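Local coordinates for protein O-methyltransferase (Coxiella burnetii, PDB 3TR6) that probably transfers methyl groups from S-adenosylmethionine to hydroxyl oxygens of its substrates, and is seen with S-adenosylhomocysteine and a nickel ion bound, at residues S23-P28 with Q52-A57; E35-S40 with T73-S78. All blocks are in the same frame, centred on the assembly; numbering follows the deposited sequence.

Contact 1 (S23-P28 with Q52-A57); sequences SLREPP and QAQLLA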
ATOM      1  N   SER A  23      -0.056  12.116   7.977  1.00 33.57           N
ATOM      2  CA  SER A  23       0.532  11.328   6.897  1.00 31.08           C
ATOM      3  C   SER A  23       0.935  12.131   5.654  1.00 33.38           C
ATOM      4  O   SER A  23       1.986  11.874   5.066  1.00 35.71           O
ATOM      5  CB  SER A  23      -0.388  10.162   6.507  1.00 30.14           C
ATOM      6  OG  SER A  23      -1.501  10.600   5.753  1.00 33.04           O
ATOM      7  N   LEU A  24       0.106  13.090   5.251  1.00 34.58           N
ATOM      8  CA  LEU A  24       0.330  13.799   3.989  1.00 34.62           C
ATOM      9  C   LEU A  24       1.522  14.750   4.042  1.00 35.50           C
ATOM     10  O   LEU A  24       1.494  15.754   4.751  1.00 38.34           O
ATOM     11  CB  LEU A  24      -0.924  14.563   3.557  1.00 40.04           C
ATOM     12  CG  LEU A  24      -0.789  15.411   2.286  1.00 41.74           C
ATOM     13  CD1 LEU A  24      -0.495  14.527   1.083  1.00 38.32           C
ATOM     14  CD2 LEU A  24      -2.046  16.238   2.055  1.00 33.68           C
ATOM     15  N   ARG A  25       2.563  14.426   3.281  1.00 33.84           N
ATOM     16  CA  ARG A  25       3.763  15.253   3.198  1.00 40.27           C
ATOM     17  C   ARG A  25       3.918  15.817   1.790  1.00 43.22           C
ATOM     18  O   ARG A  25       4.866  15.475   1.083  1.00 44.35           O
ATOM     19  CB  ARG A  25       5.008  14.426   3.516  1.00 39.13           C
ATOM     20  CG  ARG A  25       5.049  13.792   4.888  1.00 40.51           C
ATOM     21  CD  ARG A  25       6.311  12.953   5.005  1.00 47.48           C
ATOM     22  NE  ARG A  25       6.562  12.454   6.353  1.00 48.03           N
ATOM     23  CZ  ARG A  25       7.650  11.774   6.695  1.00 45.09           C
ATOM     24  NH1 ARG A  25       8.584  11.520   5.788  1.00 38.51           N
ATOM     25  NH2 ARG A  25       7.810  11.350   7.942  1.00 39.68           N
ATOM     26  N   GLU A  26       2.991  16.676   1.383  1.00 43.50           N
ATOM     27  CA  GLU A  26       2.990  17.197   0.020  1.00 40.72           C
ATOM     28  C   GLU A  26       4.128  18.185  -0.211  1.00 38.71           C
ATOM     29  O   GLU A  26       4.257  19.171   0.512  1.00 43.21           O
ATOM     30  CB  GLU A  26       1.651  17.861  -0.299  1.00 34.19           C
ATOM     31  CG  GLU A  26       1.436  18.127  -1.775  1.00 37.91           C
ATOM     32  CD  GLU A  26       0.138  18.846  -2.048  1.00 35.80           C
ATOM     33  OE1 GLU A  26      -0.452  18.633  -3.128  1.00 36.82           O
ATOM     34  OE2 GLU A  26      -0.293  19.630  -1.180  1.00 39.71           O
ATOM     35  N   PRO A  27       4.966  17.920  -1.223  1.00 38.77           N
ATOM     36  CA  PRO A  27       6.028  18.863  -1.587  1.00 41.31           C
ATOM     37  C   PRO A  27       5.419  20.163  -2.094  1.00 42.14           C
ATOM     38  O   PRO A  27       4.491  20.121  -2.902  1.00 40.98           O
ATOM     39  CB  PRO A  27       6.764  18.145  -2.723  1.00 38.45           C
ATOM     40  CG  PRO A  27       6.416  16.691  -2.548  1.00 46.31           C
ATOM     41  CD  PRO A  27       5.016  16.686  -2.024  1.00 42.30           C
ATOM     42  N   PRO A  28       5.930  21.306  -1.620  1.00 43.08           N
ATOM     43  CA  PRO A  28       5.372  22.620  -1.960  1.00 46.75           C
ATOM     44  C   PRO A  28       5.147  22.802  -3.456  1.00 39.35           C
ATOM     45  O   PRO A  28       4.145  23.399  -3.849  1.00 42.18           O
ATOM     46  CB  PRO A  28       6.431  23.606  -1.442  1.00 42.06           C
ATOM     47  CG  PRO A  28       7.627  22.768  -1.073  1.00 53.32           C
ATOM     48  CD  PRO A  28       7.095  21.420  -0.730  1.00 44.36           C
ATOM     49  N   GLN A  52      -2.918   9.702  -2.490  1.00 29.20           N
ATOM     50  CA  GLN A  52      -2.752   8.538  -3.354  1.00 32.76           C
ATOM     51  C   GLN A  52      -1.415   8.607  -4.087  1.00 35.09           C
ATOM     52  O   GLN A  52      -0.707   7.608  -4.208  1.00 30.58           O
ATOM     53  CB  GLN A  52      -3.897   8.417  -4.361  1.00 25.96           C
ATOM     54  CG  GLN A  52      -3.898   7.084  -5.096  1.00 28.75           C
ATOM     55  CD  GLN A  52      -4.889   7.035  -6.242  1.00 36.35           C
ATOM     56  OE1 GLN A  52      -4.605   7.502  -7.344  1.00 38.94           O
ATOM     57  NE2 GLN A  52      -6.060   6.459  -5.988  1.00 36.89           N
ATOM     58  N   ALA A  53      -1.079   9.798  -4.574  1.00 37.15           N
ATOM     59  CA  ALA A  53       0.188  10.018  -5.256  1.00 27.57           C
ATOM     60  C   ALA A  53       1.355   9.717  -4.325  1.00 30.18           C
ATOM     61  O   ALA A  53       2.371   9.166  -4.743  1.00 30.01           O
ATOM     62  CB  ALA A  53       0.273  11.445  -5.759  1.00 29.19           C
ATOM     63  N   GLN A  54       1.205  10.089  -3.059  1.00 32.79           N
ATOM     64  CA  GLN A  54       2.252   9.864  -2.073  1.00 32.96           C
ATOM     65  C   GLN A  54       2.524   8.376  -1.890  1.00 31.43           C
ATOM     66  O   GLN A  54       3.669   7.967  -1.693  1.00 27.23           O
ATOM     67  CB  GLN A  54       1.879  10.506  -0.739  1.00 32.00           C
ATOM     68  CG  GLN A  54       2.885  10.254   0.363  1.00 33.40           C
ATOM     69  CD  GLN A  54       2.658  11.146   1.562  1.00 40.52           C
ATOM     70  OE1 GLN A  54       2.289  12.312   1.418  1.00 42.16           O
ATOM     71  NE2 GLN A  54       2.873  10.602   2.756  1.00 39.14           N
ATOM     72  N   LEU A  55       1.464   7.575  -1.959  1.00 28.56           N
ATOM     73  CA  LEU A  55       1.583   6.126  -1.885  1.00 24.60           C
ATOM     74  C   LEU A  55       2.332   5.594  -3.100  1.00 29.73           C
ATOM     75  O   LEU A  55       3.139   4.674  -2.982  1.00 26.56           O
ATOM     76  CB  LEU A  55       0.195   5.484  -1.802  1.00 28.65           C
ATOM     77  CG  LEU A  55       0.082   3.983  -2.102  1.00 29.82           C
ATOM     78  CD1 LEU A  55       0.907   3.153  -1.120  1.00 28.76           C
ATOM     79  CD2 LEU A  55      -1.375   3.546  -2.084  1.00 24.64           C
ATOM     80  N   LEU A  56       2.054   6.175  -4.264  1.00 29.29           N
ATOM     81  CA  LEU A  56       2.752   5.813  -5.491  1.00 27.65           C
ATOM     82  C   LEU A  56       4.245   6.086  -5.361  1.00 28.10           C
ATOM     83  O   LEU A  56       5.074   5.270  -5.757  1.00 26.84           O
ATOM     84  CB  LEU A  56       2.191   6.591  -6.681  1.00 27.58           C
ATOM     85  CG  LEU A  56       0.784   6.260  -7.169  1.00 27.18           C
ATOM     86  CD1 LEU A  56       0.425   7.157  -8.341  1.00 27.04           C
ATOM     87  CD2 LEU A  56       0.674   4.795  -7.558  1.00 27.81           C
ATOM     88  N   ALA A  57       4.577   7.248  -4.809  1.00 29.06           N
ATOM     89  CA  ALA A  57       5.968   7.626  -4.601  1.00 30.87           C
ATOM     90  C   ALA A  57       6.664   6.621  -3.691  1.00 30.46           C
ATOM     91  O   ALA A  57       7.818   6.256  -3.923  1.00 34.79           O
ATOM     92  CB  ALA A  57       6.060   9.031  -4.018  1.00 27.20           C
TER

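Contact 2 (E35-S40 with T73-S78); sequences EETTRS and TFTGYS. With SAH (S-adenosyl-L-homocysteine), chain C.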
ATOM      1  N   GLU A  35      -2.964  23.927  -7.037  1.00 41.23           N
ATOM      2  CA  GLU A  35      -3.611  25.222  -6.883  1.00 43.88           C
ATOM      3  C   GLU A  35      -3.810  25.833  -8.264  1.00 43.93           C
ATOM      4  O   GLU A  35      -4.861  26.398  -8.558  1.00 46.50           O
ATOM      5  CB  GLU A  35      -2.775  26.160  -6.008  1.00 40.29           C
ATOM      6  CG  GLU A  35      -2.769  25.790  -4.533  1.00 52.15           C
ATOM      7  CD  GLU A  35      -4.167  25.712  -3.943  1.00 63.94           C
ATOM      8  OE1 GLU A  35      -4.565  24.617  -3.488  1.00 63.89           O
ATOM      9  OE2 GLU A  35      -4.868  26.749  -3.932  1.00 62.30           O
ATOM     10  N   GLU A  36      -2.796  25.705  -9.112  1.00 41.24           N
ATOM     11  CA  GLU A  36      -2.870  26.232 -10.467  1.00 41.73           C
ATOM     12  C   GLU A  36      -3.800  25.408 -11.352  1.00 42.97           C
ATOM     13  O   GLU A  36      -4.510  25.953 -12.195  1.00 44.70           O
ATOM     14  CB  GLU A  36      -1.479  26.315 -11.096  1.00 47.60           C
ATOM     15  CG  GLU A  36      -1.514  26.553 -12.596  1.00 55.61           C
ATOM     16  CD  GLU A  36      -0.508  27.588 -13.058  1.00 63.06           C
ATOM     17  OE1 GLU A  36      -0.733  28.191 -14.130  1.00 65.03           O
ATOM     18  OE2 GLU A  36       0.507  27.798 -12.359  1.00 62.03           O
ATOM     19  N   THR A  37      -3.796  24.095 -11.164  1.00 43.90           N
ATOM     20  CA  THR A  37      -4.675  23.233 -11.943  1.00 43.66           C
ATOM     21  C   THR A  37      -6.133  23.542 -11.613  1.00 40.17           C
ATOM     22  O   THR A  37      -6.989  23.560 -12.496  1.00 35.87           O
ATOM     23  CB  THR A  37      -4.383  21.737 -11.697  1.00 34.14           C
ATOM     24  OG1 THR A  37      -3.039  21.444 -12.090  1.00 37.64           O
ATOM     25  CG2 THR A  37      -5.328  20.867 -12.502  1.00 32.16           C
ATOM     26  N   THR A  38      -6.405  23.792 -10.335  1.00 38.03           N
ATOM     27  CA  THR A  38      -7.748  24.147  -9.891  1.00 44.55           C
ATOM     28  C   THR A  38      -8.169  25.478 -10.499  1.00 41.72           C
ATOM     29  O   THR A  38      -9.310  25.651 -10.938  1.00 36.58           O
ATOM     30  CB  THR A  38      -7.826  24.265  -8.356  1.00 42.49           C
ATOM     31  OG1 THR A  38      -7.744  22.962  -7.767  1.00 40.42           O
ATOM     32  CG2 THR A  38      -9.136  24.918  -7.937  1.00 47.73           C
ATOM     33  N   ARG A  39      -7.229  26.414 -10.524  1.00 37.45           N
ATOM     34  CA  ARG A  39      -7.483  27.756 -11.019  1.00 40.65           C
ATOM     35  C   ARG A  39      -7.693  27.818 -12.535  1.00 45.25           C
ATOM     36  O   ARG A  39      -8.489  28.621 -13.019  1.00 47.12           O
ATOM     37  CB  ARG A  39      -6.339  28.684 -10.604  1.00 43.56           C
ATOM     38  CG  ARG A  39      -6.445  30.093 -11.153  1.00 53.80           C
ATOM     39  CD  ARG A  39      -5.457  31.030 -10.476  1.00 59.86           C
ATOM     40  NE  ARG A  39      -4.073  30.578 -10.601  1.00 58.22           N
ATOM     41  CZ  ARG A  39      -3.336  30.710 -11.701  1.00 67.42           C
ATOM     42  NH1 ARG A  39      -3.853  31.269 -12.788  1.00 53.57           N
ATOM     43  NH2 ARG A  39      -2.082  30.274 -11.717  1.00 69.36           N
ATOM     44  N   SER A  40      -6.993  26.964 -13.278  1.00 41.77           N
ATOM     45  CA  SER A  40      -6.941  27.089 -14.732  1.00 35.53           C
ATOM     46  C   SER A  40      -7.722  26.028 -15.503  1.00 34.06           C
ATOM     47  O   SER A  40      -7.978  26.198 -16.693  1.00 35.55           O
ATOM     48  CB  SER A  40      -5.487  27.083 -15.209  1.00 35.23           C
ATOM     49  OG  SER A  40      -4.706  28.020 -14.489  1.00 48.56           O
ATOM     50  N   THR A  73      -1.427  11.976 -18.205  1.00 33.43           N
ATOM     51  CA  THR A  73      -0.583  13.022 -17.641  1.00 35.30           C
ATOM     52  C   THR A  73      -1.373  14.136 -16.965  1.00 40.00           C
ATOM     53  O   THR A  73      -1.032  14.570 -15.865  1.00 37.46           O
ATOM     54  CB  THR A  73       0.296  13.678 -18.723  1.00 35.89           C
ATOM     55  OG1 THR A  73       0.839  12.671 -19.583  1.00 35.87           O
ATOM     56  CG2 THR A  73       1.425  14.472 -18.085  1.00 26.61           C
ATOM     57  N   PHE A  74      -2.422  14.601 -17.636  1.00 41.42           N
ATOM     58  CA  PHE A  74      -3.116  15.812 -17.223  1.00 39.20           C
ATOM     59  C   PHE A  74      -2.078  16.914 -17.027  1.00 34.43           C
ATOM     60  O   PHE A  74      -1.303  17.202 -17.932  1.00 39.06           O
ATOM     61  CB  PHE A  74      -3.911  15.581 -15.939  1.00 37.87           C
ATOM     62  CG  PHE A  74      -4.917  16.658 -15.648  1.00 39.44           C
ATOM     63  CD1 PHE A  74      -5.378  17.487 -16.662  1.00 38.26           C
ATOM     64  CD2 PHE A  74      -5.393  16.853 -14.360  1.00 38.41           C
ATOM     65  CE1 PHE A  74      -6.300  18.486 -16.399  1.00 34.73           C
ATOM     66  CE2 PHE A  74      -6.317  17.849 -14.088  1.00 36.18           C
ATOM     67  CZ  PHE A  74      -6.771  18.668 -15.112  1.00 38.35           C
ATOM     68  N   THR A  75      -2.051  17.522 -15.847  1.00 35.80           N
ATOM     69  CA  THR A  75      -1.055  18.549 -15.557  1.00 33.08           C
ATOM     70  C   THR A  75       0.166  17.957 -14.855  1.00 40.30           C
ATOM     71  O   THR A  75       0.996  18.684 -14.307  1.00 37.95           O
ATOM     72  CB  THR A  75      -1.643  19.713 -14.739  1.00 38.34           C
ATOM     73  OG1 THR A  75      -2.185  19.217 -13.511  1.00 39.48           O
ATOM     74  CG2 THR A  75      -2.742  20.416 -15.530  1.00 34.96           C
ATOM     75  N   GLY A  76       0.254  16.628 -14.868  1.00 41.79           N
ATOM     76  CA  GLY A  76       1.454  15.919 -14.457  1.00 31.77           C
ATOM     77  C   GLY A  76       1.707  15.726 -12.973  1.00 36.40           C
ATOM     78  O   GLY A  76       2.863  15.610 -12.560  1.00 37.82           O
ATOM     79  N   TYR A  77       0.648  15.669 -12.170  1.00 34.49           N
ATOM     80  CA  TYR A  77       0.812  15.506 -10.725  1.00 34.98           C
ATOM     81  C   TYR A  77       1.436  14.152 -10.368  1.00 34.28           C
ATOM     82  O   TYR A  77       2.433  14.086  -9.648  1.00 31.03           O
ATOM     83  CB  TYR A  77      -0.518  15.701  -9.981  1.00 31.95           C
ATOM     84  CG  TYR A  77      -0.354  15.844  -8.479  1.00 32.41           C
ATOM     85  CD1 TYR A  77      -0.310  17.098  -7.879  1.00 33.09           C
ATOM     86  CD2 TYR A  77      -0.225  14.727  -7.664  1.00 30.14           C
ATOM     87  CE1 TYR A  77      -0.153  17.234  -6.508  1.00 30.43           C
ATOM     88  CE2 TYR A  77      -0.067  14.852  -6.298  1.00 34.03           C
ATOM     89  CZ  TYR A  77      -0.031  16.105  -5.724  1.00 33.37           C
ATOM     90  OH  TYR A  77       0.128  16.218  -4.362  1.00 30.65           O
ATOM     91  N   SER A  78       0.848  13.072 -10.874  1.00 33.19           N
ATOM     92  CA  SER A  78       1.339  11.733 -10.570  1.00 27.45           C
ATOM     93  C   SER A  78       2.697  11.474 -11.216  1.00 33.12           C
ATOM     94  O   SER A  78       3.539  10.774 -10.651  1.00 29.72           O
ATOM     95  CB  SER A  78       0.327  10.672 -11.009  1.00 27.92           C
ATOM     96  OG  SER A  78       0.030  10.782 -12.390  1.00 29.03           O
TER
HETATM   97  N   SAH C 224      -2.632  11.084 -13.307  1.00 35.42           N
HETATM   98  CA  SAH C 224      -3.169  12.355 -13.706  1.00 37.43           C
HETATM   99  CB  SAH C 224      -4.654  12.261 -14.013  1.00 29.64           C
HETATM  100  CG  SAH C 224      -5.056  12.408 -15.462  1.00 40.52           C
HETATM  101  SD  SAH C 224      -6.802  12.522 -15.823  1.00 37.09           S
HETATM  102  C   SAH C 224      -2.951  13.356 -12.624  1.00 39.23           C
HETATM  103  O   SAH C 224      -3.642  14.412 -12.613  1.00 39.81           O
HETATM  104  OXT SAH C 224      -2.092  13.160 -11.728  1.00 34.01           O
HETATM  105  C5' SAH C 224      -7.138  11.803 -17.423  1.00 37.87           C
HETATM  106  C4' SAH C 224      -6.246  12.144 -18.491  1.00 44.23           C
HETATM  107  O4' SAH C 224      -6.304  11.105 -19.529  1.00 41.33           O
HETATM  108  C3' SAH C 224      -6.673  13.401 -19.141  1.00 45.83           C
HETATM  109  O3' SAH C 224      -5.647  14.304 -19.089  1.00 43.38           O
HETATM  110  C2' SAH C 224      -6.964  13.038 -20.537  1.00 49.06           C
HETATM  111  O2' SAH C 224      -6.527  14.016 -21.394  1.00 43.11           O
HETATM  112  C1' SAH C 224      -6.184  11.790 -20.736  1.00 46.32           C
HETATM  113  N9  SAH C 224      -6.606  10.937 -21.843  1.00 48.01           N
HETATM  114  C8  SAH C 224      -7.862  10.714 -22.258  1.00 46.66           C
HETATM  115  N7  SAH C 224      -7.807   9.862 -23.296  1.00 42.07           N
HETATM  116  C5  SAH C 224      -6.520   9.544 -23.538  1.00 46.53           C
HETATM  117  C6  SAH C 224      -5.880   8.725 -24.473  1.00 39.75           C
HETATM  118  N6  SAH C 224      -6.631   8.004 -25.451  1.00 34.75           N
HETATM  119  N1  SAH C 224      -4.540   8.628 -24.438  1.00 44.20           N
HETATM  120  C2  SAH C 224      -3.820   9.299 -23.529  1.00 48.99           C
HETATM  121  N3  SAH C 224      -4.403  10.093 -22.622  1.00 42.87           N
HETATM  122  C4  SAH C 224      -5.745  10.232 -22.605  1.00 49.27           C

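Contact 1 (S23-P28 with Q52-A57)
Gln54 reaches out from helix 50-63 and grips the backbone on both sides of Leu24 with the two ends of its amide. NE2 donates to Ser23 O at 2.8 Å, and Ser23 O lies close to the plane of the amide, although NE2 itself sits above the plane of the Ser23 carbonyl. OE1 accepts from Arg25 N, also at 2.8 Å, along a nearly straight N-H line (166°). Bonds at both ends fix which way round the amide is turned, and the chain, with CG anti to the backbone N (chi1 177°) and extended beyond, carries it clear of the helix. Glutamine suits the place because one group can serve both a carbonyl and an N-H of a loop segment without regular helix or strand structure. Leu24 contributes CD1, 3.6 Å from OE1, and its side chain also rests on Pro50.

Further out lies the second subunit: NE2 bonds as well to Met209 O there, while the Arg25 guanidinium leaves this contact to bind the carbonyls of Asp204 and Val207 of that subunit. Here a helix glutamine bridges the loop between helices 13-21 and 28-40, at the dimer interface of a Rossmann-like methyltransferase.

Contact 2 (E35-S40 with T73-S78)
Phe74 and Thr75, in the loop that leads into helix 77-83, meet helix 28-40 through a single residue, Thr37. The Phe74 side chain can be followed outward from the ligand. Its CB lies 3.4 Å from CG of S-adenosylhomocysteine, against the homocysteine chain. Along the ring, Phe74 CD2 is 3.5 Å from atom O of the S-adenosylhomocysteine carboxylate, which lies at the ring edge, near its plane. Farther on, CE2 comes within 3.5 Å of Thr37 CG2, and CZ is close to the same methyl, which approaches obliquely. Thr75 CG2 lies over one face of the ring, toward its rim. A flat, nonpolar ring thus fills the gap between ligand and helix.

The two threonines reach toward each other tip to tip. Thr75 OG1 donates to Thr37 OG1 at 2.8 Å, and Thr37 OG1 is also bonded to Leu33 O, one turn back on its helix, so this buried hydroxyl is satisfied twice. With chi1 at -61°, Thr37 sets OG1 beside its own backbone N, and its methyl, anti to that N, is left for Phe74. Threonine fits because one branch bonds while the other packs.

A type II' turn from Thr73 to Gly76 shapes the loop; Gly76 then occupies the N-cap position of helix 77-83 with a positive phi (80°), which favours glycine. Ser78 N donates to the ligand carboxylate oxygen OXT at 3.1 Å, and Ser78 OG, also bonded to Asp70, accepts from the ligand amine N at 2.8 Å. The turn belongs to the glycine-containing loop between strand 67-71 and helix 77-83, which corresponds to the first sequence motif of class I S-adenosylmethionine-dependent methyltransferases and here, with Ser78, holds the ligand's amino and carboxylate groups.

Contacts 1 and 2 have centres 15 Å apart and alternate along the chain. They meet at Tyr77: its OH probably hydrogen-bonds Glu26 OE1 at 2.8 Å, and its CE2 packs 3.5 Å from Ala53 CB, so the start of helix 77-83 touches both halves of contact 1. Glu26 also forms a salt bridge with Arg34 of helix 28-40, the helix that carries Thr37. The 73-78 half of contact 2 lines the cofactor pocket, whereas contact 1 lies farther off, the side chains of Gln54 and Ser78 being about 10 Å apart. Gln52, on the helix of contact 1, bonds the nickel ligand Asp173; the Phe74 side chain lies about 8 Å from the metal.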